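Local atomic coordinates of 450aa long hypothetical fmu protein (Pyrococcus horikoshii, PDB entry 2YXL), a protein that probably methylates cytosine at carbon 5 in RNA, drawing the methyl group from S-adenosyl-L-methionine. Residues 192-197 with 277-282; 264-269 with 334-339; 386-391 with 439-444. All blocks are in the same frame, centred on the assembly; numbering follows the deposited sequence.

Contact 1 of 3, residues 192-197 with 277-282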
ATOM      1  N   ASN A 192       3.609 -15.587  11.954  1.00 41.92           N
ATOM      2  CA  ASN A 192       4.517 -15.326  13.067  1.00 42.25           C
ATOM      3  C   ASN A 192       5.062 -16.631  13.646  1.00 42.49           C
ATOM      4  O   ASN A 192       4.406 -17.280  14.468  1.00 42.52           O
ATOM      5  CB  ASN A 192       3.798 -14.494  14.142  1.00 42.25           C
ATOM      6  CG  ASN A 192       4.699 -14.115  15.316  1.00 42.40           C
ATOM      7  OD1 ASN A 192       4.209 -13.746  16.382  1.00 42.57           O
ATOM      8  ND2 ASN A 192       6.009 -14.197  15.125  1.00 42.40           N
ATOM      9  N   THR A 193       6.267 -17.001  13.211  1.00 42.83           N
ATOM     10  CA  THR A 193       6.917 -18.252  13.625  1.00 43.22           C
ATOM     11  C   THR A 193       7.182 -18.308  15.127  1.00 43.46           C
ATOM     12  O   THR A 193       7.330 -19.384  15.703  1.00 43.54           O
ATOM     13  CB  THR A 193       8.250 -18.482  12.884  1.00 43.22           C
ATOM     14  OG1 THR A 193       9.103 -17.342  13.059  1.00 43.51           O
ATOM     15  CG2 THR A 193       8.007 -18.716  11.400  1.00 43.01           C
ATOM     16  N   LEU A 194       7.231 -17.133  15.746  1.00 43.80           N
ATOM     17  CA  LEU A 194       7.465 -16.997  17.175  1.00 44.14           C
ATOM     18  C   LEU A 194       6.262 -17.470  17.998  1.00 44.30           C
ATOM     19  O   LEU A 194       6.390 -17.738  19.195  1.00 44.35           O
ATOM     20  CB  LEU A 194       7.777 -15.533  17.487  1.00 44.17           C
ATOM     21  CG  LEU A 194       8.842 -15.188  18.523  1.00 44.44           C
ATOM     22  CD1 LEU A 194       9.558 -13.912  18.103  1.00 44.70           C
ATOM     23  CD2 LEU A 194       8.234 -15.043  19.913  1.00 44.97           C
ATOM     24  N   LYS A 195       5.103 -17.586  17.350  1.00 44.55           N
ATOM     25  CA  LYS A 195       3.853 -17.893  18.048  1.00 44.74           C
ATOM     26  C   LYS A 195       3.007 -18.978  17.360  1.00 44.88           C
ATOM     27  O   LYS A 195       2.076 -19.515  17.963  1.00 44.95           O
ATOM     28  CB  LYS A 195       3.041 -16.606  18.240  1.00 44.71           C
ATOM     29  CG  LYS A 195       2.047 -16.642  19.394  1.00 44.71           C
ATOM     30  CD  LYS A 195       1.572 -15.245  19.762  1.00 44.59           C
ATOM     31  CE  LYS A 195       2.376 -14.650  20.908  1.00 44.49           C
ATOM     32  NZ  LYS A 195       1.943 -15.190  22.226  1.00 44.46           N
ATOM     33  N   ALA A 196       3.335 -19.297  16.109  1.00 45.11           N
ATOM     34  CA  ALA A 196       2.599 -20.300  15.329  1.00 45.32           C
ATOM     35  C   ALA A 196       3.464 -20.881  14.210  1.00 45.50           C
ATOM     36  O   ALA A 196       4.496 -20.306  13.861  1.00 45.59           O
ATOM     37  CB  ALA A 196       1.330 -19.688  14.745  1.00 45.27           C
ATOM     38  N   ASN A 197       3.046 -22.018  13.654  1.00 45.65           N
ATOM     39  CA  ASN A 197       3.683 -22.549  12.447  1.00 45.86           C
ATOM     40  C   ASN A 197       2.744 -22.512  11.239  1.00 45.89           C
ATOM     41  O   ASN A 197       1.522 -22.436  11.397  1.00 45.92           O
ATOM     42  CB  ASN A 197       4.256 -23.954  12.676  1.00 45.97           C
ATOM     43  CG  ASN A 197       3.223 -25.043  12.509  1.00 46.30           C
ATOM     44  OD1 ASN A 197       2.451 -25.329  13.423  1.00 46.81           O
ATOM     45  ND2 ASN A 197       3.214 -25.674  11.339  1.00 46.73           N
ATOM     46  N   LEU A 277      12.062  -8.969  11.884  1.00 39.79           N
ATOM     47  CA  LEU A 277      13.452  -8.989  12.350  1.00 39.61           C
ATOM     48  C   LEU A 277      13.564  -9.712  13.690  1.00 39.58           C
ATOM     49  O   LEU A 277      14.507 -10.474  13.913  1.00 39.66           O
ATOM     50  CB  LEU A 277      14.014  -7.568  12.471  1.00 39.67           C
ATOM     51  CG  LEU A 277      14.203  -6.687  11.229  1.00 39.53           C
ATOM     52  CD1 LEU A 277      14.405  -5.237  11.646  1.00 39.64           C
ATOM     53  CD2 LEU A 277      15.362  -7.151  10.354  1.00 39.26           C
ATOM     54  N   ALA A 278      12.587  -9.477  14.567  1.00 39.42           N
ATOM     55  CA  ALA A 278      12.520 -10.128  15.876  1.00 39.27           C
ATOM     56  C   ALA A 278      12.339 -11.650  15.787  1.00 39.12           C
ATOM     57  O   ALA A 278      12.873 -12.388  16.619  1.00 39.17           O
ATOM     58  CB  ALA A 278      11.419  -9.510  16.712  1.00 39.26           C
ATOM     59  N   GLU A 279      11.588 -12.106  14.783  1.00 38.96           N
ATOM     60  CA  GLU A 279      11.405 -13.537  14.522  1.00 38.82           C
ATOM     61  C   GLU A 279      12.727 -14.194  14.150  1.00 38.50           C
ATOM     62  O   GLU A 279      13.057 -15.268  14.651  1.00 38.47           O
ATOM     63  CB  GLU A 279      10.408 -13.770  13.384  1.00 38.85           C
ATOM     64  CG  GLU A 279       8.965 -13.424  13.699  1.00 39.16           C
ATOM     65  CD  GLU A 279       7.999 -13.944  12.645  1.00 39.30           C
ATOM     66  OE1 GLU A 279       8.059 -15.149  12.306  1.00 40.30           O
ATOM     67  OE2 GLU A 279       7.167 -13.151  12.163  1.00 39.20           O
ATOM     68  N   LEU A 280      13.473 -13.535  13.266  1.00 38.22           N
ATOM     69  CA  LEU A 280      14.769 -14.026  12.801  1.00 37.94           C
ATOM     70  C   LEU A 280      15.830 -14.018  13.899  1.00 37.79           C
ATOM     71  O   LEU A 280      16.753 -14.830  13.885  1.00 37.79           O
ATOM     72  CB  LEU A 280      15.245 -13.207  11.602  1.00 37.86           C
ATOM     73  CG  LEU A 280      14.421 -13.355  10.321  1.00 37.62           C
ATOM     74  CD1 LEU A 280      14.725 -12.218   9.366  1.00 36.86           C
ATOM     75  CD2 LEU A 280      14.676 -14.714   9.663  1.00 37.08           C
ATOM     76  N   MET A 281      15.688 -13.091  14.844  1.00 37.65           N
ATOM     77  CA  MET A 281      16.572 -13.010  16.005  1.00 37.47           C
ATOM     78  C   MET A 281      16.057 -13.909  17.126  1.00 37.28           C
ATOM     79  O   MET A 281      16.641 -13.955  18.212  1.00 37.23           O
ATOM     80  CB  MET A 281      16.681 -11.562  16.491  1.00 37.50           C
ATOM     81  CG  MET A 281      17.372 -10.630  15.508  1.00 37.47           C
ATOM     82  SD  MET A 281      16.897  -8.900  15.697  1.00 37.59           S
ATOM     83  CE  MET A 281      17.802  -8.442  17.180  1.00 36.89           C
ATOM     84  N   LYS A 282      14.959 -14.612  16.844  1.00 37.01           N
ATOM     85  CA  LYS A 282      14.319 -15.552  17.776  1.00 36.77           C
ATOM     86  C   LYS A 282      14.066 -14.942  19.159  1.00 36.36           C
ATOM     87  O   LYS A 282      14.355 -15.556  20.190  1.00 36.29           O
ATOM     88  CB  LYS A 282      15.105 -16.872  17.867  1.00 36.78           C
ATOM     89  CG  LYS A 282      15.308 -17.572  16.521  1.00 37.06           C
ATOM     90  CD  LYS A 282      15.763 -19.016  16.687  1.00 37.13           C
ATOM     91  CE  LYS A 282      14.577 -19.972  16.678  1.00 37.86           C
ATOM     92  NZ  LYS A 282      15.010 -21.387  16.854  1.00 38.40           N
TER
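The carboxylate oxygen OE1 of E279 takes two bonds from one residue, T193, in the loop that follows strand 186-191. The backbone N of T193 reaches E279 OE1 at 2.7 Å from well above the carboxylate plane (56° out of it), while T193 OG1 donates to the same OE1 at 2.5 Å on its anti lone pair, the side turned from OE2. With OG1 between its own N and carbonyl carbon (chi1 55°), T193 turns both donors to the same oxygen. E279 leaves the last turn of helix 272-280 with CG anti to the carbonyl carbon, and the chain then runs extended into the loop. L194 lies alongside the helix end, its CD1 4.0 Å from E279 CA and 3.9 Å from A278 O. The loop itself is a tight turn in which N192 O accepts from both K195 N and A196 N, and the helix finishes with a Schellman motif at K282. The other carboxylate oxygen, OE2, is in a salt bridge with R190 of strand 186-191. The buried E279 charge is thus probably balanced by R190 and fixed in rotation by T193, pinning a methyltransferase-domain helix to the ferredoxin-like region.

Contact 2 of 3, residues 264-269 with 334-339. With SFG (sinefungin), chain B.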
ATOM      1  N   VAL A 264      18.857  -1.942  14.288  1.00 36.96           N
ATOM      2  CA  VAL A 264      18.082  -0.708  14.174  1.00 37.20           C
ATOM      3  C   VAL A 264      17.141  -0.767  12.969  1.00 37.32           C
ATOM      4  O   VAL A 264      17.554  -1.116  11.864  1.00 37.31           O
ATOM      5  CB  VAL A 264      19.001   0.536  14.071  1.00 37.13           C
ATOM      6  CG1 VAL A 264      18.185   1.796  13.803  1.00 37.29           C
ATOM      7  CG2 VAL A 264      19.824   0.699  15.339  1.00 37.15           C
ATOM      8  N   ASP A 265      15.869  -0.449  13.208  1.00 37.56           N
ATOM      9  CA  ASP A 265      14.893  -0.242  12.142  1.00 37.67           C
ATOM     10  C   ASP A 265      14.596   1.252  12.110  1.00 37.80           C
ATOM     11  O   ASP A 265      13.837   1.765  12.936  1.00 37.81           O
ATOM     12  CB  ASP A 265      13.619  -1.055  12.401  1.00 37.61           C
ATOM     13  CG  ASP A 265      12.710  -1.152  11.175  1.00 37.59           C
ATOM     14  OD1 ASP A 265      12.623  -0.184  10.384  1.00 37.23           O
ATOM     15  OD2 ASP A 265      12.064  -2.208  11.009  1.00 37.84           O
ATOM     16  N   LEU A 266      15.207   1.944  11.153  1.00 38.09           N
ATOM     17  CA  LEU A 266      15.265   3.409  11.160  1.00 38.44           C
ATOM     18  C   LEU A 266      13.938   4.085  10.803  1.00 38.53           C
ATOM     19  O   LEU A 266      13.672   5.204  11.242  1.00 38.51           O
ATOM     20  CB  LEU A 266      16.400   3.889  10.251  1.00 38.32           C
ATOM     21  CG  LEU A 266      17.167   5.161  10.619  1.00 38.88           C
ATOM     22  CD1 LEU A 266      17.617   5.185  12.084  1.00 38.99           C
ATOM     23  CD2 LEU A 266      18.358   5.322   9.694  1.00 38.73           C
ATOM     24  N   ALA A 267      13.116   3.403  10.009  1.00 38.76           N
ATOM     25  CA  ALA A 267      11.736   3.814   9.748  1.00 38.96           C
ATOM     26  C   ALA A 267      10.864   2.565   9.872  1.00 39.22           C
ATOM     27  O   ALA A 267      10.779   1.757   8.943  1.00 39.29           O
ATOM     28  CB  ALA A 267      11.612   4.442   8.371  1.00 38.81           C
ATOM     29  N   ALA A 268      10.219   2.420  11.029  1.00 39.49           N
ATOM     30  CA  ALA A 268       9.727   1.117  11.491  1.00 39.66           C
ATOM     31  C   ALA A 268       8.220   0.872  11.423  1.00 39.80           C
ATOM     32  O   ALA A 268       7.795  -0.232  11.088  1.00 39.76           O
ATOM     33  CB  ALA A 268      10.239   0.841  12.901  1.00 39.64           C
ATOM     34  N   ALA A 269       7.424   1.887  11.758  1.00 39.98           N
ATOM     35  CA  ALA A 269       5.968   1.735  11.859  1.00 40.26           C
ATOM     36  C   ALA A 269       5.296   1.535  10.492  1.00 40.45           C
ATOM     37  O   ALA A 269       5.748   2.104   9.497  1.00 40.54           O
ATOM     38  CB  ALA A 269       5.366   2.925  12.592  1.00 40.16           C
ATOM     39  N   VAL A 334      21.551  -2.412  10.407  1.00 25.79           N
ATOM     40  CA  VAL A 334      20.431  -1.481  10.352  1.00 26.21           C
ATOM     41  C   VAL A 334      19.593  -1.704   9.096  1.00 26.55           C
ATOM     42  O   VAL A 334      20.125  -1.919   8.004  1.00 26.59           O
ATOM     43  CB  VAL A 334      20.897   0.008  10.458  1.00 26.26           C
ATOM     44  CG1 VAL A 334      21.934   0.335   9.401  1.00 26.40           C
ATOM     45  CG2 VAL A 334      19.714   0.975  10.367  1.00 25.96           C
ATOM     46  N   LEU A 335      18.277  -1.666   9.275  1.00 26.99           N
ATOM     47  CA  LEU A 335      17.345  -1.677   8.166  1.00 27.43           C
ATOM     48  C   LEU A 335      16.787  -0.276   7.963  1.00 27.84           C
ATOM     49  O   LEU A 335      16.237   0.328   8.891  1.00 27.85           O
ATOM     50  CB  LEU A 335      16.207  -2.672   8.423  1.00 27.38           C
ATOM     51  CG  LEU A 335      14.980  -2.613   7.504  1.00 27.55           C
ATOM     52  CD1 LEU A 335      15.301  -3.114   6.103  1.00 27.28           C
ATOM     53  CD2 LEU A 335      13.825  -3.395   8.108  1.00 27.52           C
ATOM     54  N   LEU A 336      16.952   0.242   6.752  1.00 28.44           N
ATOM     55  CA  LEU A 336      16.290   1.474   6.361  1.00 28.99           C
ATOM     56  C   LEU A 336      15.250   1.175   5.285  1.00 29.55           C
ATOM     57  O   LEU A 336      15.540   1.202   4.083  1.00 29.59           O
ATOM     58  CB  LEU A 336      17.299   2.543   5.909  1.00 28.97           C
ATOM     59  CG  LEU A 336      16.785   3.918   5.446  1.00 28.76           C
ATOM     60  CD1 LEU A 336      15.763   4.527   6.408  1.00 28.84           C
ATOM     61  CD2 LEU A 336      17.945   4.879   5.224  1.00 28.89           C
ATOM     62  N   ASP A 337      14.041   0.857   5.736  1.00 30.24           N
ATOM     63  CA  ASP A 337      12.904   0.731   4.843  1.00 30.91           C
ATOM     64  C   ASP A 337      12.337   2.134   4.697  1.00 31.13           C
ATOM     65  O   ASP A 337      11.395   2.524   5.391  1.00 31.00           O
ATOM     66  CB  ASP A 337      11.871  -0.255   5.396  1.00 31.01           C
ATOM     67  CG  ASP A 337      10.707  -0.474   4.446  1.00 32.19           C
ATOM     68  OD1 ASP A 337      10.935  -0.569   3.218  1.00 33.19           O
ATOM     69  OD2 ASP A 337       9.558  -0.560   4.928  1.00 33.54           O
ATOM     70  N   ALA A 338      12.946   2.883   3.782  1.00 31.70           N
ATOM     71  CA  ALA A 338      12.798   4.333   3.707  1.00 32.29           C
ATOM     72  C   ALA A 338      11.399   4.785   3.326  1.00 32.75           C
ATOM     73  O   ALA A 338      10.749   4.148   2.498  1.00 33.03           O
ATOM     74  CB  ALA A 338      13.819   4.908   2.734  1.00 32.18           C
ATOM     75  N   PRO A 339      10.927   5.890   3.934  1.00 33.22           N
ATOM     76  CA  PRO A 339       9.714   6.525   3.437  1.00 33.55           C
ATOM     77  C   PRO A 339       9.920   6.864   1.969  1.00 34.01           C
ATOM     78  O   PRO A 339      10.996   7.334   1.590  1.00 34.01           O
ATOM     79  CB  PRO A 339       9.609   7.806   4.280  1.00 33.41           C
ATOM     80  CG  PRO A 339      10.960   7.993   4.885  1.00 33.19           C
ATOM     81  CD  PRO A 339      11.481   6.614   5.092  1.00 33.19           C
TER
HETATM   82  N   SFG B5748       9.234  -0.371   7.614  1.00 75.25           N
HETATM   83  CA  SFG B5748       7.792  -0.192   7.863  1.00 75.30           C
HETATM   84  C   SFG B5748       7.084  -1.563   7.877  1.00 75.22           C
HETATM   85  O   SFG B5748       6.003  -1.643   8.498  1.00 75.22           O
HETATM   86  OXT SFG B5748       7.641  -2.507   7.278  1.00 75.15           O
HETATM   87  CB  SFG B5748       7.181   0.750   6.808  1.00 75.33           C
HETATM   88  CG  SFG B5748       7.765   2.170   6.927  1.00 75.63           C
HETATM   89  CD  SFG B5748       7.121   3.167   5.950  1.00 76.08           C
HETATM   90  NE  SFG B5748       7.417   2.742   4.575  1.00 76.02           N
HETATM   91  C5' SFG B5748       7.677   4.599   6.119  1.00 77.17           C
HETATM   92  C4' SFG B5748       7.634   5.141   7.570  1.00 77.98           C
HETATM   93  O4' SFG B5748       8.719   6.094   7.672  1.00 78.53           O
HETATM   94  C3' SFG B5748       6.359   5.932   7.913  1.00 78.30           C
HETATM   95  O3' SFG B5748       5.715   5.307   9.032  1.00 77.81           O
HETATM   96  C2' SFG B5748       6.867   7.332   8.291  1.00 78.74           C
HETATM   97  O2' SFG B5748       6.158   7.856   9.420  1.00 78.56           O
HETATM   98  C1' SFG B5748       8.311   7.037   8.681  1.00 79.37           C
HETATM   99  N9  SFG B5748       9.229   8.211   8.620  1.00 79.66           N
HETATM  100  C8  SFG B5748       9.301   9.119   7.643  1.00 79.80           C
HETATM  101  N7  SFG B5748      10.249  10.012   7.928  1.00 79.87           N
HETATM  102  C5  SFG B5748      10.787   9.673   9.096  1.00 79.96           C
HETATM  103  C6  SFG B5748      11.797  10.215   9.888  1.00 79.83           C
HETATM  104  N6  SFG B5748      12.444  11.315   9.508  1.00 79.71           N
HETATM  105  N1  SFG B5748      12.111   9.610  11.047  1.00 79.73           N
HETATM  106  C2  SFG B5748      11.473   8.514  11.438  1.00 79.81           C
HETATM  107  N3  SFG B5748      10.506   7.974  10.705  1.00 79.86           N
HETATM  108  C4  SFG B5748      10.143   8.527   9.534  1.00 79.86           C
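V264 and V334 lie side by side and point the same way off neighbouring parallel strands, part of the central sheet of the Rossmann-like class I methyltransferase fold. V334 CG1 sits between the residue's own N and carbonyl carbon (chi1 55°), which leaves CG2 to reach V264 CB at 3.8 Å. On the other face of the sheet D265 and L335 also run alongside each other, L335 CD2 approaching D265 OD2 at 3.6 Å. Two backbone bonds hold this register: L335 N to V264 O at 2.7 Å, and L266 N to L335 O, nearly straight at 171°. Further along, L336 CD1 rests against L266 CB at 3.9 Å and, beyond them, A267 CB meets P339 CD. L266 to A269, D337 and P339 help line the pocket that holds sinefungin, an analogue of S-adenosyl-L-methionine. The P339 ring touches the adenine, with CG 3.4 Å from sinefungin C8. D337, the centre of an inverse gamma turn, also has K273 as a salt-bridge partner at OD2. The amino group of the ligand bridges the two segments: sinefungin N donates to D337 OD2 at 2.7 Å and to A267 O at 2.9 Å.

Contact 3 of 3, residues 386-391 with 439-444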
ATOM      1  N   LEU A 386      20.879  -2.422   5.109  1.00 26.37           N
ATOM      2  CA  LEU A 386      19.968  -2.690   4.000  1.00 26.81           C
ATOM      3  C   LEU A 386      19.055  -1.502   3.760  1.00 27.02           C
ATOM      4  O   LEU A 386      18.378  -1.023   4.672  1.00 26.96           O
ATOM      5  CB  LEU A 386      19.146  -3.968   4.214  1.00 26.80           C
ATOM      6  CG  LEU A 386      18.071  -4.268   3.152  1.00 27.16           C
ATOM      7  CD1 LEU A 386      18.661  -4.632   1.787  1.00 26.93           C
ATOM      8  CD2 LEU A 386      17.128  -5.358   3.633  1.00 27.09           C
ATOM      9  N   TYR A 387      19.065  -1.028   2.520  1.00 27.41           N
ATOM     10  CA  TYR A 387      18.196   0.049   2.097  1.00 28.04           C
ATOM     11  C   TYR A 387      17.111  -0.528   1.193  1.00 28.54           C
ATOM     12  O   TYR A 387      17.405  -1.226   0.218  1.00 28.55           O
ATOM     13  CB  TYR A 387      19.016   1.118   1.370  1.00 27.90           C
ATOM     14  CG  TYR A 387      18.214   2.254   0.776  1.00 27.51           C
ATOM     15  CD1 TYR A 387      17.835   3.351   1.554  1.00 27.43           C
ATOM     16  CD2 TYR A 387      17.858   2.245  -0.570  1.00 27.31           C
ATOM     17  CE1 TYR A 387      17.110   4.410   1.005  1.00 27.07           C
ATOM     18  CE2 TYR A 387      17.132   3.298  -1.129  1.00 27.54           C
ATOM     19  CZ  TYR A 387      16.764   4.374  -0.336  1.00 27.43           C
ATOM     20  OH  TYR A 387      16.040   5.403  -0.890  1.00 27.82           O
ATOM     21  N   THR A 388      15.857  -0.259   1.540  1.00 29.21           N
ATOM     22  CA  THR A 388      14.728  -0.687   0.721  1.00 30.00           C
ATOM     23  C   THR A 388      13.710   0.425   0.580  1.00 30.76           C
ATOM     24  O   THR A 388      13.525   1.229   1.495  1.00 30.95           O
ATOM     25  CB  THR A 388      13.990  -1.935   1.290  1.00 29.77           C
ATOM     26  OG1 THR A 388      13.479  -1.651   2.598  1.00 29.74           O
ATOM     27  CG2 THR A 388      14.895  -3.150   1.344  1.00 29.30           C
ATOM     28  N   THR A 389      13.076   0.468  -0.588  1.00 31.74           N
ATOM     29  CA  THR A 389      11.862   1.245  -0.809  1.00 32.76           C
ATOM     30  C   THR A 389      10.850   0.355  -1.528  1.00 33.26           C
ATOM     31  O   THR A 389      11.214  -0.669  -2.118  1.00 33.27           O
ATOM     32  CB  THR A 389      12.106   2.497  -1.689  1.00 32.92           C
ATOM     33  OG1 THR A 389      12.289   2.097  -3.054  1.00 33.50           O
ATOM     34  CG2 THR A 389      13.320   3.300  -1.210  1.00 33.09           C
ATOM     35  N   CYS A 390       9.581   0.742  -1.471  1.00 33.80           N
ATOM     36  CA  CYS A 390       8.577   0.130  -2.331  1.00 34.48           C
ATOM     37  C   CYS A 390       8.245   1.098  -3.465  1.00 34.38           C
ATOM     38  O   CYS A 390       7.085   1.346  -3.782  1.00 34.54           O
ATOM     39  CB  CYS A 390       7.339  -0.286  -1.537  1.00 34.55           C
ATOM     40  SG  CYS A 390       6.706   0.995  -0.464  1.00 36.85           S
ATOM     41  N   SER A 391       9.301   1.644  -4.061  1.00 34.53           N
ATOM     42  CA  SER A 391       9.198   2.560  -5.188  1.00 34.49           C
ATOM     43  C   SER A 391       9.905   1.958  -6.396  1.00 34.61           C
ATOM     44  O   SER A 391      10.856   1.193  -6.248  1.00 34.39           O
ATOM     45  CB  SER A 391       9.821   3.911  -4.831  1.00 34.35           C
ATOM     46  OG  SER A 391       9.956   4.730  -5.981  1.00 34.07           O
ATOM     47  N   ILE A 439       4.516  -6.544  -4.839  1.00 32.30           N
ATOM     48  CA  ILE A 439       4.704  -5.105  -5.082  1.00 32.03           C
ATOM     49  C   ILE A 439       6.079  -4.787  -5.681  1.00 32.10           C
ATOM     50  O   ILE A 439       7.033  -5.544  -5.497  1.00 32.04           O
ATOM     51  CB  ILE A 439       4.517  -4.274  -3.788  1.00 32.14           C
ATOM     52  CG1 ILE A 439       5.405  -4.821  -2.656  1.00 31.83           C
ATOM     53  CG2 ILE A 439       3.036  -4.233  -3.392  1.00 31.98           C
ATOM     54  CD1 ILE A 439       5.543  -3.900  -1.455  1.00 31.65           C
ATOM     55  N   GLY A 440       6.166  -3.672  -6.406  1.00 32.20           N
ATOM     56  CA  GLY A 440       7.451  -3.145  -6.875  1.00 32.11           C
ATOM     57  C   GLY A 440       8.327  -2.809  -5.681  1.00 32.08           C
ATOM     58  O   GLY A 440       7.885  -2.134  -4.752  1.00 32.34           O
ATOM     59  N   PHE A 441       9.564  -3.287  -5.694  1.00 31.90           N
ATOM     60  CA  PHE A 441      10.431  -3.173  -4.526  1.00 31.74           C
ATOM     61  C   PHE A 441      11.897  -3.038  -4.923  1.00 31.76           C
ATOM     62  O   PHE A 441      12.290  -3.437  -6.024  1.00 31.91           O
ATOM     63  CB  PHE A 441      10.246  -4.399  -3.633  1.00 31.53           C
ATOM     64  CG  PHE A 441      10.274  -4.100  -2.162  1.00 30.95           C
ATOM     65  CD1 PHE A 441      11.422  -4.340  -1.413  1.00 30.51           C
ATOM     66  CD2 PHE A 441       9.148  -3.601  -1.520  1.00 30.71           C
ATOM     67  CE1 PHE A 441      11.450  -4.081  -0.048  1.00 30.32           C
ATOM     68  CE2 PHE A 441       9.163  -3.336  -0.152  1.00 30.96           C
ATOM     69  CZ  PHE A 441      10.320  -3.576   0.586  1.00 31.02           C
ATOM     70  N   PHE A 442      12.697  -2.473  -4.021  1.00 31.60           N
ATOM     71  CA  PHE A 442      14.121  -2.280  -4.262  1.00 31.32           C
ATOM     72  C   PHE A 442      14.933  -2.671  -3.038  1.00 31.28           C
ATOM     73  O   PHE A 442      14.534  -2.395  -1.908  1.00 31.04           O
ATOM     74  CB  PHE A 442      14.402  -0.829  -4.647  1.00 31.46           C
ATOM     75  CG  PHE A 442      15.854  -0.542  -4.925  1.00 31.61           C
ATOM     76  CD1 PHE A 442      16.441  -0.947  -6.122  1.00 31.21           C
ATOM     77  CD2 PHE A 442      16.630   0.139  -3.992  1.00 31.44           C
ATOM     78  CE1 PHE A 442      17.772  -0.681  -6.384  1.00 31.38           C
ATOM     79  CE2 PHE A 442      17.967   0.411  -4.245  1.00 31.72           C
ATOM     80  CZ  PHE A 442      18.540  -0.003  -5.443  1.00 31.81           C
ATOM     81  N   TYR A 443      16.070  -3.319  -3.285  1.00 31.33           N
ATOM     82  CA  TYR A 443      16.960  -3.803  -2.232  1.00 31.38           C
ATOM     83  C   TYR A 443      18.396  -3.362  -2.500  1.00 31.38           C
ATOM     84  O   TYR A 443      18.900  -3.505  -3.621  1.00 31.51           O
ATOM     85  CB  TYR A 443      16.935  -5.338  -2.156  1.00 31.54           C
ATOM     86  CG  TYR A 443      15.563  -5.968  -2.076  1.00 31.63           C
ATOM     87  CD1 TYR A 443      14.778  -6.115  -3.218  1.00 31.61           C
ATOM     88  CD2 TYR A 443      15.065  -6.447  -0.863  1.00 31.79           C
ATOM     89  CE1 TYR A 443      13.527  -6.697  -3.155  1.00 32.24           C
ATOM     90  CE2 TYR A 443      13.811  -7.037  -0.788  1.00 31.79           C
ATOM     91  CZ  TYR A 443      13.049  -7.159  -1.941  1.00 32.03           C
ATOM     92  OH  TYR A 443      11.804  -7.732  -1.892  1.00 31.51           O
ATOM     93  N   ALA A 444      19.057  -2.840  -1.469  1.00 31.14           N
ATOM     94  CA  ALA A 444      20.481  -2.530  -1.540  1.00 30.83           C
ATOM     95  C   ALA A 444      21.159  -2.907  -0.233  1.00 30.74           C
ATOM     96  O   ALA A 444      20.918  -2.278   0.800  1.00 30.73           O
ATOM     97  CB  ALA A 444      20.696  -1.068  -1.850  1.00 30.88           C
TER
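Strands 386-389 and 441-444 run antiparallel, 168° between their directions and 4.8 Å apart at closest approach. They place the reversed strand 441-447 next to 383-389, the last of the parallel strands of the Rossmann-like sheet, an antiparallel neighbour characteristic of class I methyltransferases. Y387 and A444 form a hydrogen-bonded pair, with Y387 N to A444 O at 2.8 Å and A444 N to Y387 O at 2.9 Å; farther on, F442 N donates to T389 O, which T389 N answers only weakly through F442 O. The same T389 O stands 3.5 Å above the F441 ring plane, over its centre. Around this ring, T388 CB approaches CE1 obliquely, and C390 CB lies 3.8 Å from F441 CD2. I439 CD1 touches C390 CB as well, so the residue predicted to be the nucleophile has apolar groups packed at its base. An alanine at F441 would remove the ring beneath T389 O and would probably open a gap beside T388 and C390, leaving the C390 loop freer to shift. On the face carrying Y387 and F442, the two rings meet at their edges, Y387 CD2 to F442 CE2. T389 OG1, also bonded to N397, is set by a chi1 of 74° between the backbone N and C, where it accepts from S391 N at 3.2 Å in an ST turn.

How the contacts relate
From the N terminus, the chain first passes 192-197 and then 264-269, so contact 2 opens inside the span of contact 1. Contact 1 closes at 277-282 and contact 2 only later, at 334-339; the two cross. They also touch, L277 of helix 272-280 packing on D265 and L335. Contact 3 follows in series, opening at 386-391 and closing a separate, shorter loop at 439-444. It meets contact 2 within the same sheet: L336 N probably bonds L386 O, and D337 OD1 probably bonds T388 OG1, which links the sinefungin-binding strand to the one leading into C390. Contact 1 ties the ferredoxin-like region to this methyltransferase core.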